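Long-range contact in microcin B17-processing protein McbC (Escherichia coli str. K-12 substr. MG1655, PDB 6GRH), which is the FMN-containing oxidoreductase of the machinery that processes the inactive microcin B17 precursor peptide into the active antibiotic: residues G124-I129 / L199-Y204. Sequence-based numbering, arbitrary orientation.
Sequences GALYPI and LFKYRY. With FMN (flavin mononucleotide), chain O; EDO (1,2-ethanediol), chain P.
Lys201 runs past Leu126 and ends beside Gly124, its chain fully extended after CG leaves anti to the backbone N (chi1 -177°). Its CB meets Leu126 CD1 at 3.9 Å, and CD touches the same methyl as the two side chains cross at about a right angle. Between these two carbons, CG of the lysine sits over the centre of the ring of its neighbour Tyr202, 3.8 Å above the plane. At the tip, NZ donates to Tyr202 OH (2.8 Å) and to a water that in turn donates to Gly124 O, so NZ is held directly by the Tyr202 hydroxyl and, through the water, by the backbone of the other loop.

In this nitroreductase-family fold, 124-129 leads into strand 129-135 and carries Gly124 and Ala125 of the FMN pocket, while 199-204 joins helix 195-199 to helix 204-227. Leu126 spreads its two methyls over the other loop: CD1 also lies 4.0 Å from Tyr202 CE2, and CD2 approaches Phe200 CZ obliquely at the same distance. Phe200 continues this apolar packing to Phe55 of the second McbC subunit. On the flavin side, Tyr202 OH abuts Gly124 CA at 3.3 Å. Gly124 N, near the plane of the tyrosine ring at its edge, donates to O2 of an ethanediol (2.7 Å), probably acquired from the crystallisation liquor.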
ATOM      1  N   GLY D 124     -22.932  13.442  -2.315  1.00 29.98           N
ATOM      2  CA  GLY D 124     -22.739  14.747  -2.943  1.00 30.89           C
ATOM      3  C   GLY D 124     -23.444  14.957  -4.264  1.00 30.94           C
ATOM      4  O   GLY D 124     -23.117  15.894  -4.983  1.00 31.15           O
ATOM      5  N   ALA D 125     -24.423  14.099  -4.568  1.00 31.04           N
ATOM      6  CA  ALA D 125     -25.083  14.067  -5.870  1.00 31.10           C
ATOM      7  C   ALA D 125     -24.094  14.004  -7.050  1.00 30.81           C
ATOM      8  O   ALA D 125     -24.347  14.564  -8.118  1.00 30.59           O
ATOM      9  CB  ALA D 125     -26.005  15.263  -6.000  1.00 32.11           C
ATOM     10  N   LEU D 126     -22.979  13.313  -6.851  1.00 30.28           N
ATOM     11  CA  LEU D 126     -21.921  13.266  -7.867  1.00 30.36           C
ATOM     12  C   LEU D 126     -22.103  12.153  -8.907  1.00 29.69           C
ATOM     13  O   LEU D 126     -21.618  12.284 -10.041  1.00 29.21           O
ATOM     14  CB  LEU D 126     -20.557  13.152  -7.191  1.00 30.14           C
ATOM     15  CG  LEU D 126     -20.238  14.350  -6.291  1.00 30.91           C
ATOM     16  CD1 LEU D 126     -18.968  14.063  -5.515  1.00 30.80           C
ATOM     17  CD2 LEU D 126     -20.115  15.638  -7.097  1.00 31.55           C
ATOM     18  N   TYR D 127     -22.787  11.080  -8.536  1.00 29.17           N
ATOM     19  CA  TYR D 127     -23.081   9.968  -9.478  1.00 29.20           C
ATOM     20  C   TYR D 127     -21.876   9.523 -10.321  1.00 29.11           C
ATOM     21  O   TYR D 127     -21.886   9.631 -11.567  1.00 29.62           O
ATOM     22  CB  TYR D 127     -24.283  10.345 -10.350  1.00 29.66           C
ATOM     23  CG  TYR D 127     -25.519  10.455  -9.516  1.00 29.85           C
ATOM     24  CD1 TYR D 127     -26.221   9.307  -9.154  1.00 29.52           C
ATOM     25  CD2 TYR D 127     -25.936  11.685  -8.997  1.00 30.22           C
ATOM     26  CE1 TYR D 127     -27.338   9.377  -8.334  1.00 30.52           C
ATOM     27  CE2 TYR D 127     -27.071  11.778  -8.194  1.00 30.99           C
ATOM     28  CZ  TYR D 127     -27.767  10.615  -7.858  1.00 30.92           C
ATOM     29  OH  TYR D 127     -28.861  10.665  -7.034  1.00 30.92           O
ATOM     30  N   PRO D 128     -20.848   8.967  -9.660  1.00 28.50           N
ATOM     31  CA  PRO D 128     -19.618   8.612 -10.384  1.00 28.05           C
ATOM     32  C   PRO D 128     -19.636   7.302 -11.161  1.00 27.57           C
ATOM     33  O   PRO D 128     -18.615   6.946 -11.743  1.00 26.58           O
ATOM     34  CB  PRO D 128     -18.572   8.494  -9.243  1.00 27.86           C
ATOM     35  CG  PRO D 128     -19.387   8.011  -8.087  1.00 27.85           C
ATOM     36  CD  PRO D 128     -20.670   8.800  -8.198  1.00 28.32           C
ATOM     37  N   ILE D 129     -20.751   6.575 -11.130  1.00 27.78           N
ATOM     38  CA  ILE D 129     -20.839   5.270 -11.734  1.00 27.38           C
ATOM     39  C   ILE D 129     -21.569   5.416 -13.044  1.00 28.68           C
ATOM     40  O   ILE D 129     -22.633   6.011 -13.097  1.00 29.90           O
ATOM     41  CB  ILE D 129     -21.589   4.268 -10.817  1.00 26.98           C
ATOM     42  CG1 ILE D 129     -20.896   4.166  -9.480  1.00 26.44           C
ATOM     43  CG2 ILE D 129     -21.748   2.897 -11.481  1.00 26.86           C
ATOM     44  CD1 ILE D 129     -19.427   3.805  -9.550  1.00 26.05           C
ATOM     45  N   LEU D 199     -13.292  10.333  -6.468  1.00 23.44           N
ATOM     46  CA  LEU D 199     -12.299  10.745  -5.485  1.00 23.27           C
ATOM     47  C   LEU D 199     -12.179  12.255  -5.261  1.00 23.72           C
ATOM     48  O   LEU D 199     -11.720  12.690  -4.196  1.00 23.28           O
ATOM     49  CB  LEU D 199     -10.930  10.167  -5.867  1.00 23.20           C
ATOM     50  CG  LEU D 199     -10.890   8.625  -5.881  1.00 22.96           C
ATOM     51  CD1 LEU D 199      -9.588   8.138  -6.490  1.00 23.08           C
ATOM     52  CD2 LEU D 199     -11.033   8.050  -4.497  1.00 23.23           C
ATOM     53  N   PHE D 200     -12.564  13.057  -6.257  1.00 24.21           N
ATOM     54  CA  PHE D 200     -12.164  14.461  -6.246  1.00 24.75           C
ATOM     55  C   PHE D 200     -12.707  15.277  -5.076  1.00 25.15           C
ATOM     56  O   PHE D 200     -12.015  16.161  -4.615  1.00 24.98           O
ATOM     57  CB  PHE D 200     -12.412  15.163  -7.586  1.00 25.04           C
ATOM     58  CG  PHE D 200     -13.818  15.600  -7.818  1.00 24.95           C
ATOM     59  CD1 PHE D 200     -14.845  14.684  -7.913  1.00 24.66           C
ATOM     60  CD2 PHE D 200     -14.105  16.936  -7.996  1.00 25.93           C
ATOM     61  CE1 PHE D 200     -16.119  15.087  -8.178  1.00 25.33           C
ATOM     62  CE2 PHE D 200     -15.395  17.351  -8.248  1.00 26.17           C
ATOM     63  CZ  PHE D 200     -16.405  16.431  -8.319  1.00 25.74           C
ATOM     64  N   LYS D 201     -13.913  14.971  -4.601  1.00 25.54           N
ATOM     65  CA  LYS D 201     -14.502  15.702  -3.480  1.00 25.98           C
ATOM     66  C   LYS D 201     -14.161  15.134  -2.094  1.00 26.32           C
ATOM     67  O   LYS D 201     -13.768  15.886  -1.160  1.00 26.59           O
ATOM     68  CB  LYS D 201     -16.036  15.755  -3.628  1.00 26.58           C
ATOM     69  CG  LYS D 201     -16.718  16.577  -2.518  1.00 27.37           C
ATOM     70  CD  LYS D 201     -18.216  16.746  -2.697  1.00 28.16           C
ATOM     71  CE  LYS D 201     -18.819  17.564  -1.555  1.00 28.71           C
ATOM     72  NZ  LYS D 201     -20.288  17.488  -1.572  1.00 29.28           N
ATOM     73  N   TYR D 202     -14.408  13.837  -1.935  1.00 26.52           N
ATOM     74  CA  TYR D 202     -14.322  13.155  -0.645  1.00 27.44           C
ATOM     75  C   TYR D 202     -13.038  12.365  -0.397  1.00 27.01           C
ATOM     76  O   TYR D 202     -12.894  11.762   0.688  1.00 27.58           O
ATOM     77  CB  TYR D 202     -15.498  12.192  -0.500  1.00 28.15           C
ATOM     78  CG  TYR D 202     -16.824  12.897  -0.526  1.00 29.32           C
ATOM     79  CD1 TYR D 202     -17.160  13.796   0.482  1.00 30.57           C
ATOM     80  CD2 TYR D 202     -17.725  12.693  -1.556  1.00 29.65           C
ATOM     81  CE1 TYR D 202     -18.381  14.466   0.471  1.00 32.39           C
ATOM     82  CE2 TYR D 202     -18.954  13.361  -1.572  1.00 31.73           C
ATOM     83  CZ  TYR D 202     -19.269  14.234  -0.563  1.00 32.13           C
ATOM     84  OH  TYR D 202     -20.471  14.915  -0.566  1.00 34.60           O
ATOM     85  N   ARG D 203     -12.134  12.332  -1.388  1.00 25.26           N
ATOM     86  CA  ARG D 203     -10.899  11.565  -1.301  1.00 24.38           C
ATOM     87  C   ARG D 203     -11.213  10.048  -1.150  1.00 23.26           C
ATOM     88  O   ARG D 203     -12.129   9.558  -1.814  1.00 23.51           O
ATOM     89  CB  ARG D 203      -9.977  12.140  -0.218  1.00 24.77           C
ATOM     90  CG  ARG D 203      -9.627  13.620  -0.393  1.00 25.72           C
ATOM     91  CD  ARG D 203      -8.980  14.188   0.869  1.00 26.56           C
ATOM     92  NE  ARG D 203      -7.762  13.480   1.226  1.00 26.97           N
ATOM     93  CZ  ARG D 203      -6.578  13.619   0.633  1.00 28.76           C
ATOM     94  NH1 ARG D 203      -6.397  14.490  -0.352  1.00 29.38           N
ATOM     95  NH2 ARG D 203      -5.553  12.850   1.022  1.00 29.28           N
ATOM     96  N   TYR D 204     -10.471   9.314  -0.321  1.00 23.00           N
ATOM     97  CA  TYR D 204     -10.600   7.840  -0.217  1.00 23.53           C
ATOM     98  C   TYR D 204     -11.999   7.330   0.080  1.00 24.10           C
ATOM     99  O   TYR D 204     -12.437   6.334  -0.484  1.00 23.68           O
ATOM    100  CB  TYR D 204      -9.676   7.290   0.861  1.00 23.96           C
ATOM    101  CG  TYR D 204      -8.226   7.526   0.593  1.00 24.10           C
ATOM    102  CD1 TYR D 204      -7.545   6.724  -0.296  1.00 24.18           C
ATOM    103  CD2 TYR D 204      -7.526   8.557   1.237  1.00 24.61           C
ATOM    104  CE1 TYR D 204      -6.198   6.934  -0.567  1.00 24.51           C
ATOM    105  CE2 TYR D 204      -6.180   8.776   0.966  1.00 25.12           C
ATOM    106  CZ  TYR D 204      -5.534   7.947   0.054  1.00 25.26           C
ATOM    107  OH  TYR D 204      -4.206   8.096  -0.258  1.00 27.50           O
TER
HETATM  108  N1  FMN O 401     -26.188  13.594   2.624  1.00 32.40           N
HETATM  109  C2  FMN O 401     -25.710  14.392   3.614  1.00 32.83           C
HETATM  110  O2  FMN O 401     -26.349  15.428   3.873  1.00 31.39           O
HETATM  111  N3  FMN O 401     -24.584  14.097   4.307  1.00 32.59           N
HETATM  112  C4  FMN O 401     -23.864  12.976   4.066  1.00 32.66           C
HETATM  113  O4  FMN O 401     -22.832  12.710   4.720  1.00 31.85           O
HETATM  114  C4A FMN O 401     -24.311  12.059   2.989  1.00 30.74           C
HETATM  115  N5  FMN O 401     -23.642  10.925   2.673  1.00 30.41           N
HETATM  116  C5A FMN O 401     -24.091  10.102   1.690  1.00 30.43           C
HETATM  117  C6  FMN O 401     -23.382   8.938   1.404  1.00 30.24           C
HETATM  118  C7  FMN O 401     -23.802   8.066   0.404  1.00 30.72           C
HETATM  119  C7M FMN O 401     -23.010   6.815   0.115  1.00 29.93           C
HETATM  120  C8  FMN O 401     -25.038   8.369  -0.365  1.00 30.42           C
HETATM  121  C8M FMN O 401     -25.503   7.433  -1.443  1.00 30.53           C
HETATM  122  C9  FMN O 401     -25.763   9.529  -0.087  1.00 31.19           C
HETATM  123  C9A FMN O 401     -25.340  10.421   0.920  1.00 30.46           C
HETATM  124  N10 FMN O 401     -26.051  11.613   1.236  1.00 31.08           N
HETATM  125  C10 FMN O 401     -25.552  12.447   2.267  1.00 31.82           C
HETATM  126  C1' FMN O 401     -27.285  12.002   0.541  1.00 30.22           C
HETATM  127  C2' FMN O 401     -26.945  12.693  -0.761  1.00 31.43           C
HETATM  128  O2' FMN O 401     -26.381  13.988  -0.479  1.00 31.32           O
HETATM  129  C3' FMN O 401     -28.194  12.769  -1.646  1.00 31.98           C
HETATM  130  O3' FMN O 401     -28.582  11.450  -2.051  1.00 31.81           O
HETATM  131  C4' FMN O 401     -27.994  13.630  -2.890  1.00 32.07           C
HETATM  132  O4' FMN O 401     -27.722  14.976  -2.494  1.00 30.04           O
HETATM  133  C5' FMN O 401     -29.209  13.663  -3.814  1.00 33.13           C
HETATM  134  O5' FMN O 401     -30.340  14.135  -3.085  1.00 32.27           O
HETATM  135  P   FMN O 401     -31.668  13.249  -2.952  1.00 34.54           P
HETATM  136  O1P FMN O 401     -31.273  11.972  -2.249  1.00 33.53           O
HETATM  137  O2P FMN O 401     -32.573  14.120  -2.103  1.00 34.57           O
HETATM  138  O3P FMN O 401     -32.087  13.104  -4.382  1.00 32.35           O
HETATM  139  C1  EDO P 402     -23.689  16.394   0.901  1.00 42.72           C
HETATM  140  O1  EDO P 402     -23.285  16.815  -0.398  1.00 44.09           O
HETATM  141  C2  EDO P 402     -23.156  14.997   1.115  1.00 41.38           C
HETATM  142  O2  EDO P 402     -23.764  14.079   0.198  1.00 39.55           O
HETATM  143  O   HOH W   1     -21.552  17.936  -4.080  1.00 28.96           O